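Local coordinates for protein pyruvate kinase (Pseudomonas aeruginosa, PDB 6QXL) that probably catalyses phosphate transfer from phosphoenolpyruvate to ADP, giving pyruvate and ATP in the last step of glycolysis, and binds glucose-6-phosphate in its C-terminal domain, at residues V116-V121 with G166-A171; V136-V139 with L144-R147; M368-H373 with N471-L476; I424-A429 with S437-D442. All coordinates share one frame; numbering follows the deposited sequence.

Contact 1 (V116-V121 with G166-A171); sequences VKDCGV and GLTAPA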
loop_
_atom_site.group_PDB
_atom_site.type_symbol
_atom_site.label_atom_id
_atom_site.label_comp_id
_atom_site.label_asym_id
_atom_site.label_seq_id
_atom_site.Cartn_x
_atom_site.Cartn_y
_atom_site.Cartn_z
ATOM N N VAL A 116 20.615 -22.988 -43.388
ATOM C CA VAL A 116 21.781 -23.834 -43.220
ATOM C C VAL A 116 22.992 -23.045 -42.729
ATOM O O VAL A 116 23.838 -23.595 -42.004
ATOM C CB VAL A 116 22.126 -24.564 -44.550
ATOM C CG1 VAL A 116 23.460 -25.294 -44.520
ATOM C CG2 VAL A 116 21.037 -25.511 -44.981
ATOM N N LYS A 117 23.045 -21.771 -43.087
ATOM C CA LYS A 117 24.137 -20.906 -42.667
ATOM C C LYS A 117 24.046 -20.536 -41.196
ATOM O O LYS A 117 25.047 -20.524 -40.489
ATOM C CB LYS A 117 24.164 -19.624 -43.527
ATOM C CG LYS A 117 24.641 -19.971 -44.970
ATOM C CD LYS A 117 24.963 -18.813 -45.884
ATOM C CE LYS A 117 24.738 -19.229 -47.349
ATOM N NZ LYS A 117 25.300 -18.292 -48.357
ATOM N N ASP A 118 22.848 -20.298 -40.715
ATOM C CA ASP A 118 22.606 -19.846 -39.346
ATOM C C ASP A 118 22.600 -20.979 -38.335
ATOM O O ASP A 118 22.972 -20.791 -37.189
ATOM C CB ASP A 118 21.260 -19.159 -39.240
ATOM C CG ASP A 118 21.183 -17.872 -40.122
ATOM O OD1 ASP A 118 22.305 -17.398 -40.615
ATOM O OD2 ASP A 118 20.007 -17.425 -40.321
ATOM N N CYS A 119 22.373 -22.251 -38.770
ATOM C CA CYS A 119 22.415 -23.366 -37.902
ATOM C C CYS A 119 23.805 -24.019 -37.727
ATOM O O CYS A 119 24.617 -23.921 -38.628
ATOM C CB CYS A 119 21.406 -24.370 -38.230
ATOM S SG CYS A 119 19.752 -23.756 -38.023
ATOM N N GLY A 120 23.974 -24.634 -36.539
ATOM C CA GLY A 120 25.160 -25.310 -36.182
ATOM C C GLY A 120 24.858 -26.619 -35.407
ATOM O O GLY A 120 23.739 -26.866 -34.927
ATOM N N VAL A 121 25.898 -27.441 -35.294
ATOM C CA VAL A 121 25.793 -28.698 -34.603
ATOM C C VAL A 121 25.286 -28.461 -33.183
ATOM O O VAL A 121 25.756 -27.562 -32.507
ATOM C CB VAL A 121 27.170 -29.431 -34.552
ATOM C CG1 VAL A 121 27.045 -30.796 -33.873
ATOM C CG2 VAL A 121 27.765 -29.578 -35.946
ATOM N N GLY A 166 16.940 -16.564 -33.335
ATOM C CA GLY A 166 18.185 -16.053 -33.882
ATOM C C GLY A 166 18.448 -16.316 -35.359
ATOM O O GLY A 166 19.572 -16.211 -35.789
ATOM N N LEU A 167 17.424 -16.708 -36.094
ATOM C CA LEU A 167 17.577 -16.949 -37.524
ATOM C C LEU A 167 17.486 -15.650 -38.278
ATOM O O LEU A 167 16.639 -14.842 -37.983
ATOM C CB LEU A 167 16.540 -17.931 -38.031
ATOM C CG LEU A 167 16.541 -19.303 -37.373
ATOM C CD1 LEU A 167 15.567 -20.188 -38.106
ATOM C CD2 LEU A 167 17.961 -19.918 -37.466
ATOM N N THR A 168 18.326 -15.450 -39.251
ATOM C CA THR A 168 18.242 -14.367 -40.196
ATOM C C THR A 168 16.979 -14.453 -41.046
ATOM O O THR A 168 16.604 -15.538 -41.433
ATOM C CB THR A 168 19.470 -14.455 -41.129
ATOM O OG1 THR A 168 20.633 -14.195 -40.337
ATOM C CG2 THR A 168 19.352 -13.517 -42.346
ATOM N N ALA A 169 16.294 -13.337 -41.160
ATOM C CA ALA A 169 15.217 -13.244 -42.150
ATOM C C ALA A 169 14.832 -11.788 -42.314
ATOM O O ALA A 169 14.929 -11.037 -41.356
ATOM C CB ALA A 169 14.020 -14.055 -41.663
ATOM N N PRO A 170 14.326 -11.392 -43.477
ATOM C CA PRO A 170 13.665 -10.069 -43.548
ATOM C C PRO A 170 12.264 -10.081 -42.922
ATOM O O PRO A 170 11.566 -11.023 -43.016
ATOM C CB PRO A 170 13.621 -9.784 -45.044
ATOM C CG PRO A 170 13.608 -11.146 -45.692
ATOM C CD PRO A 170 14.278 -12.128 -44.754
ATOM N N ALA A 171 11.889 -8.954 -42.317
ATOM C CA ALA A 171 10.568 -8.823 -41.657
ATOM C C ALA A 171 9.436 -8.890 -42.702
ATOM O O ALA A 171 8.446 -9.622 -42.532
ATOM C CB ALA A 171 10.483 -7.567 -40.885
HETATM O O HOH W 1 17.479 -18.161 -41.631
#
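D118 and T168 join the end of helix 113-118 to the loop that leads from the small β-rich lid (B) domain of pyruvate kinase back to helix 174-185 of the TIM barrel. D118, the last helical residue before C119, holds this interdomain loop with its carboxylate. Polar contacts come first. The backbone N of T168 donates to D118 OD2 over 2.8 Å; the donor stands above the carboxylate, 42° out of its plane. A water gives the same oxygen a second bond: it donates to D118 OD2 at 2.9 Å and to T168 O at 2.8 Å, so the carboxylate oxygen grips both polar backbone atoms of T168, one directly and one through solvent. The D118 side chain reaches this place because CG lies beside its own backbone N (chi1 -63°), which carries the carboxylate across the T168 side chain at about a right angle. L167 O is bonded in turn to R197, which ties the loop to the barrel side as well. Apolar packing supplies the rest. L167 CD2 touches both the D118 methylene and the sulfur of C119, while L115 and R162 also border the leucine. C119 is where the chain leaves helical geometry, and its SG approaches L167 CD2 to 4.3 Å, while D118 CB lies 3.8 Å from that same methyl.

Contact 2 (V136-V139 with L144-R147); sequences VEEV and LRCR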
loop_
_atom_site.group_PDB
_atom_site.type_symbol
_atom_site.label_atom_id
_atom_site.label_comp_id
_atom_site.label_asym_id
_atom_site.label_seq_id
_atom_site.Cartn_x
_atom_site.Cartn_y
_atom_site.Cartn_z
ATOM N N VAL A 136 20.572 -31.016 -34.798
ATOM C CA VAL A 136 21.515 -30.983 -35.905
ATOM C C VAL A 136 22.781 -31.746 -35.502
ATOM O O VAL A 136 23.444 -31.396 -34.522
ATOM C CB VAL A 136 21.878 -29.531 -36.279
ATOM C CG1 VAL A 136 22.937 -29.482 -37.382
ATOM C CG2 VAL A 136 20.637 -28.768 -36.712
ATOM N N GLU A 137 23.099 -32.803 -36.250
ATOM C CA GLU A 137 24.300 -33.617 -35.989
ATOM C C GLU A 137 25.493 -33.198 -36.841
ATOM O O GLU A 137 26.629 -33.310 -36.390
ATOM C CB GLU A 137 23.997 -35.101 -36.259
ATOM C CG GLU A 137 23.213 -35.835 -35.142
ATOM C CD GLU A 137 23.103 -37.323 -35.382
ATOM O OE1 GLU A 137 23.151 -37.743 -36.567
ATOM O OE2 GLU A 137 22.885 -38.075 -34.407
ATOM N N GLU A 138 25.242 -32.785 -38.084
ATOM C CA GLU A 138 26.292 -32.387 -39.017
ATOM C C GLU A 138 25.788 -31.253 -39.893
ATOM O O GLU A 138 24.603 -31.188 -40.230
ATOM C CB GLU A 138 26.717 -33.553 -39.910
ATOM C CG GLU A 138 27.376 -34.711 -39.185
ATOM C CD GLU A 138 27.789 -35.853 -40.114
ATOM O OE1 GLU A 138 27.645 -35.779 -41.332
ATOM O OE2 GLU A 138 28.273 -36.861 -39.576
ATOM N N VAL A 139 26.698 -30.355 -40.252
ATOM C CA VAL A 139 26.409 -29.250 -41.135
ATOM C C VAL A 139 27.340 -29.358 -42.340
ATOM O O VAL A 139 28.537 -29.578 -42.178
ATOM C CB VAL A 139 26.629 -27.892 -40.427
ATOM C CG1 VAL A 139 26.296 -26.741 -41.346
ATOM C CG2 VAL A 139 25.758 -27.796 -39.238
ATOM N N LEU A 144 21.516 -29.664 -43.617
ATOM C CA LEU A 144 21.636 -29.981 -42.211
ATOM C C LEU A 144 21.257 -31.452 -42.039
ATOM O O LEU A 144 20.211 -31.899 -42.538
ATOM C CB LEU A 144 20.710 -29.133 -41.378
ATOM C CG LEU A 144 20.956 -27.620 -41.345
ATOM C CD1 LEU A 144 19.909 -26.953 -40.450
ATOM C CD2 LEU A 144 22.325 -27.207 -40.785
ATOM N N ARG A 145 22.113 -32.206 -41.348
ATOM C CA ARG A 145 21.889 -33.620 -41.112
ATOM C C ARG A 145 21.509 -33.811 -39.663
ATOM O O ARG A 145 22.294 -33.479 -38.761
ATOM C CB ARG A 145 23.147 -34.412 -41.407
ATOM C CG ARG A 145 23.518 -34.404 -42.876
ATOM C CD ARG A 145 24.936 -34.861 -43.111
ATOM N NE ARG A 145 25.378 -34.423 -44.440
ATOM C CZ ARG A 145 26.621 -34.219 -44.833
ATOM N NH1 ARG A 145 27.616 -34.573 -44.009
ATOM N NH2 ARG A 145 26.856 -33.829 -46.064
ATOM N N CYS A 146 20.311 -34.356 -39.437
ATOM C CA CYS A 146 19.699 -34.330 -38.124
ATOM C C CYS A 146 19.298 -35.702 -37.612
ATOM O O CYS A 146 19.171 -36.673 -38.374
ATOM C CB CYS A 146 18.465 -33.429 -38.156
ATOM S SG CYS A 146 18.765 -31.762 -38.811
ATOM N N ARG A 147 19.099 -35.766 -36.305
ATOM C CA ARG A 147 18.499 -36.906 -35.630
ATOM C C ARG A 147 17.163 -36.469 -35.030
ATOM O O ARG A 147 17.068 -35.379 -34.437
ATOM C CB ARG A 147 19.432 -37.400 -34.512
ATOM C CG ARG A 147 19.062 -38.762 -33.971
ATOM C CD ARG A 147 19.995 -39.247 -32.886
ATOM N NE ARG A 147 19.883 -38.492 -31.639
ATOM C CZ ARG A 147 20.743 -37.589 -31.157
ATOM N NH1 ARG A 147 21.840 -37.246 -31.843
ATOM N NH2 ARG A 147 20.508 -37.017 -29.990
#
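V136, V139 and L144 gather on one face of a two-stranded hairpin, with C146 beside them. L144 CD2 is the shared methyl: it lies 3.8 Å from V139 CG2 and 4.1 Å from V136 CG1. V139 and L144 run side by side, pointing the same way, and V136 CG2 meets C146 SG at 4.1 Å. L125 of the adjoining strand continues this apolar layer. Outward from it, R145 O accepts two amides in its carbonyl plane, E137 N at 2.7 Å and E138 N at 3.1 Å, and R145 N answers with an almost straight bond to E138 O. Two salt bridges form the polar edge. R145 NH1 reaches E138 OE1 at 2.9 Å, nearly along the C-O axis and in the guanidinium plane, although the two flat groups are turned 70° apart; E143 takes NE of the same arginine. R147, bent at chi3 (69°), folds its NH1 back to the anti side of E137 OE2, an oxygen that also pairs with K91. Strand pairs usually keep one-to-one register; here E137 and E138 both face R145, the classic β bulge, set in an antiparallel hairpin of the lid-domain sheet.

Contact 3 (M368-H373 with N471-L476); sequences MYTANH and NTMKVL
T370 and M473 meet in the helix-on-sheet core of the C-terminal α/β domain, beside the interface with a second subunit of the homotetramer. The case illustrates how a long, flexible thioether can bridge a wide spacing: T370 CA and M473 CA are 9.9 Å apart, yet the side chains close the distance. T370 and M473 reach toward each other tip to tip. M473 places CG anti to its backbone N (chi1 -178°) and stays extended through chi2, then turns at chi3 (94°), bringing its CE methyl to 3.5 Å from T370 OG1, with SD at 3.9 Å. OG1 is hydrogen-bonded to A366 O one turn earlier in the helix, and the methyl packs against this already engaged hydroxyl. The other branch of the threonine, CG2, gives a looser apolar contact with V475 CG2 at 4.5 Å. I457 touches both T370 and M473, filling in from the neighbouring strand 455-461, and I363 and S367 of helix 359-373 also border M473. Strand 470-477 lies at the border of the five-stranded sheet within its chain, but T472, M473 and K474 pair antiparallel with a strand of the second subunit, so the sheet continues across the interface, and helix 359-373 lies over it with Y369 stacked on Y369 of that subunit.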
loop_
_atom_site.group_PDB
_atom_site.type_symbol
_atom_site.label_atom_id
_atom_site.label_comp_id
_atom_site.label_asym_id
_atom_site.label_seq_id
_atom_site.Cartn_x
_atom_site.Cartn_y
_atom_site.Cartn_z
ATOM N N MET A 368 -13.027 7.589 -16.150
ATOM C CA MET A 368 -12.930 6.264 -15.518
ATOM C C MET A 368 -12.859 6.382 -14.005
ATOM O O MET A 368 -13.553 5.643 -13.293
ATOM C CB MET A 368 -11.757 5.483 -16.063
ATOM C CG MET A 368 -11.878 5.201 -17.554
ATOM S SD MET A 368 -13.481 4.550 -18.061
ATOM C CE MET A 368 -13.423 2.899 -17.384
ATOM N N TYR A 369 -12.075 7.350 -13.513
ATOM C CA TYR A 369 -12.077 7.661 -12.085
ATOM C C TYR A 369 -13.479 7.974 -11.585
ATOM O O TYR A 369 -13.936 7.405 -10.598
ATOM C CB TYR A 369 -11.156 8.823 -11.796
ATOM C CG TYR A 369 -11.232 9.371 -10.392
ATOM C CD1 TYR A 369 -10.535 8.759 -9.348
ATOM C CD2 TYR A 369 -11.974 10.518 -10.115
ATOM C CE1 TYR A 369 -10.581 9.284 -8.073
ATOM C CE2 TYR A 369 -11.982 11.060 -8.837
ATOM C CZ TYR A 369 -11.282 10.445 -7.828
ATOM O OH TYR A 369 -11.304 10.991 -6.571
ATOM N N THR A 370 -14.176 8.862 -12.273
ATOM C CA THR A 370 -15.497 9.253 -11.822
ATOM C C THR A 370 -16.461 8.071 -11.825
ATOM O O THR A 370 -17.182 7.845 -10.854
ATOM C CB THR A 370 -16.045 10.394 -12.686
ATOM O OG1 THR A 370 -15.140 11.491 -12.613
ATOM C CG2 THR A 370 -17.397 10.833 -12.202
ATOM N N ALA A 371 -16.466 7.311 -12.915
ATOM C CA ALA A 371 -17.392 6.180 -13.054
ATOM C C ALA A 371 -17.130 5.090 -12.026
ATOM O O ALA A 371 -18.068 4.520 -11.467
ATOM C CB ALA A 371 -17.334 5.605 -14.452
ATOM N N ASN A 372 -15.861 4.816 -11.758
ATOM C CA ASN A 372 -15.528 3.801 -10.765
ATOM C C ASN A 372 -15.890 4.182 -9.349
ATOM O O ASN A 372 -15.923 3.312 -8.508
ATOM C CB ASN A 372 -14.035 3.420 -10.831
ATOM C CG ASN A 372 -13.758 2.350 -11.881
ATOM O OD1 ASN A 372 -14.622 1.956 -12.660
ATOM N ND2 ASN A 372 -12.545 1.889 -11.902
ATOM N N HIS A 373 -16.147 5.461 -9.062
ATOM C CA HIS A 373 -16.476 5.882 -7.700
ATOM C C HIS A 373 -17.892 6.371 -7.476
ATOM O O HIS A 373 -18.342 6.334 -6.349
ATOM C CB HIS A 373 -15.474 6.909 -7.230
ATOM C CG HIS A 373 -14.084 6.362 -7.099
ATOM N ND1 HIS A 373 -13.194 6.362 -8.148
ATOM C CD2 HIS A 373 -13.441 5.765 -6.063
ATOM C CE1 HIS A 373 -12.055 5.816 -7.759
ATOM N NE2 HIS A 373 -12.196 5.414 -6.511
ATOM N N ASN A 471 -12.295 17.383 -24.674
ATOM C CA ASN A 471 -11.906 18.244 -23.565
ATOM C C ASN A 471 -12.995 18.488 -22.529
ATOM O O ASN A 471 -12.851 19.381 -21.714
ATOM C CB ASN A 471 -11.400 19.570 -24.118
ATOM C CG ASN A 471 -12.515 20.433 -24.714
ATOM O OD1 ASN A 471 -13.712 20.056 -24.755
ATOM N ND2 ASN A 471 -12.127 21.629 -25.135
ATOM N N THR A 472 -14.075 17.713 -22.531
ATOM C CA THR A 472 -15.203 18.014 -21.679
ATOM C C THR A 472 -15.762 16.730 -21.103
ATOM O O THR A 472 -15.842 15.725 -21.798
ATOM C CB THR A 472 -16.316 18.735 -22.492
ATOM O OG1 THR A 472 -15.771 19.906 -23.126
ATOM C CG2 THR A 472 -17.534 19.113 -21.622
ATOM N N MET A 473 -16.196 16.771 -19.855
ATOM C CA MET A 473 -16.819 15.635 -19.210
ATOM C C MET A 473 -18.046 16.152 -18.525
ATOM O O MET A 473 -17.949 17.091 -17.750
ATOM C CB MET A 473 -15.871 15.022 -18.159
ATOM C CG MET A 473 -16.416 13.780 -17.456
ATOM S SD MET A 473 -15.409 13.199 -16.079
ATOM C CE MET A 473 -16.246 14.040 -14.735
ATOM N N LYS A 474 -19.197 15.546 -18.796
ATOM C CA LYS A 474 -20.454 15.942 -18.166
ATOM C C LYS A 474 -21.035 14.745 -17.477
ATOM O O LYS A 474 -20.915 13.629 -17.955
ATOM C CB LYS A 474 -21.480 16.443 -19.202
ATOM C CG LYS A 474 -21.210 17.823 -19.801
ATOM C CD LYS A 474 -22.138 18.154 -20.964
ATOM C CE LYS A 474 -22.539 19.647 -21.075
ATOM N NZ LYS A 474 -23.843 19.851 -20.377
ATOM N N VAL A 475 -21.704 14.973 -16.368
ATOM C CA VAL A 475 -22.406 13.924 -15.647
ATOM C C VAL A 475 -23.895 14.286 -15.685
ATOM O O VAL A 475 -24.302 15.309 -15.143
ATOM C CB VAL A 475 -21.877 13.817 -14.200
ATOM C CG1 VAL A 475 -22.669 12.812 -13.376
ATOM C CG2 VAL A 475 -20.414 13.444 -14.216
ATOM N N LEU A 476 -24.686 13.440 -16.331
ATOM C CA LEU A 476 -26.072 13.741 -16.664
ATOM C C LEU A 476 -27.013 12.749 -16.024
ATOM O O LEU A 476 -26.698 11.579 -15.912
ATOM C CB LEU A 476 -26.269 13.729 -18.172
ATOM C CG LEU A 476 -25.256 14.552 -18.969
ATOM C CD1 LEU A 476 -25.465 14.334 -20.481
ATOM C CD2 LEU A 476 -25.326 16.017 -18.603
#

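Contact 4 (I424-A429 with S437-D442); sequences IPFDPA and SQAAVD
F426 and A440 are the closest backbone positions, their CA atoms 7.7 Å apart, where a residue in extended conformation just past strand 421-425 passes beside helix 436-446. No backbone hydrogen bond spans the gap; a single aromatic ring bridges it. With CG opposite its own backbone N (chi1 -172°), F426 projects straight at the helix and lays its CE2-CZ end against the turn at A439 and A440. CE2 comes within 3.6 Å of A440 N, and the carbonyl carbon of A439 lies at the ring edge, near its plane. The two alanine methyls complete the seat: A439 CB is 3.9 Å from CE2, and A440 CB is 4.0 Å from CZ. Small side chains thus let the ring come close to the helix backbone itself. Y405 of the adjoining strand meets F426 edge-to-face and also hydrogen-bonds A440 O through its hydroxyl, so that one tyrosine secures both partners. As an example of how a helix is docked on the sheet it follows, the contact belongs to a β-α-β crossover of the C-terminal α/β domain, leading from strand 421-425 through helix 436-446 to strand 455-461; the F426 side chain is about 8 Å from the bound glucose-6-phosphate.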
loop_
_atom_site.group_PDB
_atom_site.type_symbol
_atom_site.label_atom_id
_atom_site.label_comp_id
_atom_site.label_asym_id
_atom_site.label_seq_id
_atom_site.Cartn_x
_atom_site.Cartn_y
_atom_site.Cartn_z
ATOM N N ILE A 424 -21.912 2.576 -30.856
ATOM C CA ILE A 424 -23.225 3.150 -31.110
ATOM C C ILE A 424 -23.078 4.122 -32.286
ATOM O O ILE A 424 -22.489 5.189 -32.125
ATOM C CB ILE A 424 -23.762 3.929 -29.904
ATOM C CG1 ILE A 424 -23.892 3.032 -28.660
ATOM C CG2 ILE A 424 -25.089 4.564 -30.264
ATOM C CD1 ILE A 424 -25.052 2.090 -28.651
ATOM N N PRO A 425 -23.627 3.774 -33.469
ATOM C CA PRO A 425 -23.499 4.707 -34.602
ATOM C C PRO A 425 -24.310 5.980 -34.322
ATOM O O PRO A 425 -25.453 5.893 -33.800
ATOM C CB PRO A 425 -24.068 3.931 -35.789
ATOM C CG PRO A 425 -24.230 2.535 -35.313
ATOM C CD PRO A 425 -24.446 2.610 -33.822
ATOM N N PHE A 426 -23.692 7.123 -34.604
ATOM C CA PHE A 426 -24.205 8.404 -34.155
ATOM C C PHE A 426 -23.433 9.519 -34.826
ATOM O O PHE A 426 -22.198 9.446 -34.951
ATOM C CB PHE A 426 -24.077 8.491 -32.637
ATOM C CG PHE A 426 -24.748 9.675 -32.007
ATOM C CD1 PHE A 426 -24.019 10.824 -31.783
ATOM C CD2 PHE A 426 -26.080 9.596 -31.542
ATOM C CE1 PHE A 426 -24.612 11.926 -31.160
ATOM C CE2 PHE A 426 -26.653 10.667 -30.902
ATOM C CZ PHE A 426 -25.928 11.822 -30.683
ATOM N N ASP A 427 -24.175 10.527 -35.298
ATOM C CA ASP A 427 -23.595 11.683 -35.975
ATOM C C ASP A 427 -24.044 12.960 -35.287
ATOM O O ASP A 427 -25.094 13.503 -35.628
ATOM C CB ASP A 427 -23.967 11.740 -37.461
ATOM C CG ASP A 427 -23.116 12.751 -38.230
ATOM O OD1 ASP A 427 -22.284 13.454 -37.590
ATOM O OD2 ASP A 427 -23.272 12.835 -39.472
ATOM N N PRO A 428 -23.222 13.473 -34.351
ATOM C CA PRO A 428 -23.643 14.675 -33.642
ATOM C C PRO A 428 -23.687 15.940 -34.535
ATOM O O PRO A 428 -24.562 16.789 -34.321
ATOM C CB PRO A 428 -22.606 14.792 -32.516
ATOM C CG PRO A 428 -21.371 14.216 -33.103
ATOM C CD PRO A 428 -21.819 13.132 -34.052
ATOM N N ALA A 429 -22.791 16.047 -35.519
ATOM C CA ALA A 429 -22.733 17.225 -36.409
ATOM C C ALA A 429 -24.034 17.449 -37.193
ATOM O O ALA A 429 -24.404 18.579 -37.468
ATOM C CB ALA A 429 -21.556 17.124 -37.380
ATOM N N SER A 437 -27.076 15.885 -26.520
ATOM C CA SER A 437 -27.033 15.098 -25.283
ATOM C C SER A 437 -28.233 14.180 -25.150
ATOM O O SER A 437 -28.068 12.985 -24.920
ATOM C CB SER A 437 -26.892 15.993 -24.053
ATOM O OG SER A 437 -25.659 16.695 -24.103
ATOM N N GLN A 438 -29.434 14.697 -25.313
ATOM C CA GLN A 438 -30.618 13.839 -25.131
ATOM C C GLN A 438 -30.738 12.823 -26.277
ATOM O O GLN A 438 -31.299 11.754 -26.087
ATOM C CB GLN A 438 -31.896 14.669 -25.026
ATOM C CG GLN A 438 -33.180 13.863 -24.806
ATOM C CD GLN A 438 -33.231 13.125 -23.477
ATOM O OE1 GLN A 438 -33.108 13.744 -22.422
ATOM N NE2 GLN A 438 -33.452 11.807 -23.513
ATOM N N ALA A 439 -30.195 13.160 -27.445
ATOM C CA ALA A 439 -30.184 12.236 -28.562
ATOM C C ALA A 439 -29.306 11.020 -28.239
ATOM O O ALA A 439 -29.714 9.873 -28.438
ATOM C CB ALA A 439 -29.698 12.938 -29.827
ATOM N N ALA A 440 -28.109 11.289 -27.724
ATOM C CA ALA A 440 -27.207 10.230 -27.263
ATOM C C ALA A 440 -27.837 9.391 -26.148
ATOM O O ALA A 440 -27.827 8.173 -26.192
ATOM C CB ALA A 440 -25.892 10.815 -26.806
ATOM N N VAL A 441 -28.441 10.032 -25.178
ATOM C CA VAL A 441 -29.093 9.287 -24.114
ATOM C C VAL A 441 -30.244 8.438 -24.652
ATOM O O VAL A 441 -30.535 7.370 -24.122
ATOM C CB VAL A 441 -29.546 10.241 -22.997
ATOM C CG1 VAL A 441 -30.392 9.533 -21.931
ATOM C CG2 VAL A 441 -28.312 10.857 -22.357
ATOM N N ASP A 442 -30.903 8.911 -25.704
ATOM C CA ASP A 442 -32.005 8.146 -26.312
ATOM C C ASP A 442 -31.531 6.796 -26.842
ATOM O O ASP A 442 -32.179 5.769 -26.608
ATOM C CB ASP A 442 -32.716 8.946 -27.419
ATOM C CG ASP A 442 -33.707 9.973 -26.871
ATOM O OD1 ASP A 442 -34.251 9.773 -25.766
ATOM O OD2 ASP A 442 -33.917 11.013 -27.537
#

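The four contacts fall into two pairs on opposite sides of the chain's centre, a worked example of modular domain architecture. Contacts 1 and 2 lie in and beside the lid domain, with centres 14 Å apart, and they touch where C119 CB packs on L144 CD1 at 3.7 Å. Contact 1 is nearer the active-site metal, with the L167 side chain about 13 Å from the bound magnesium. Contacts 3 and 4 share the C-terminal sheet, centres 18 Å apart, and touch through L476 and S437; the side chain of M473 is about 12 Å from the bound glucose-6-phosphate. Contacts 1 and 3, 53 Å apart between centres and about 35 Å between nearest atoms, do not meet.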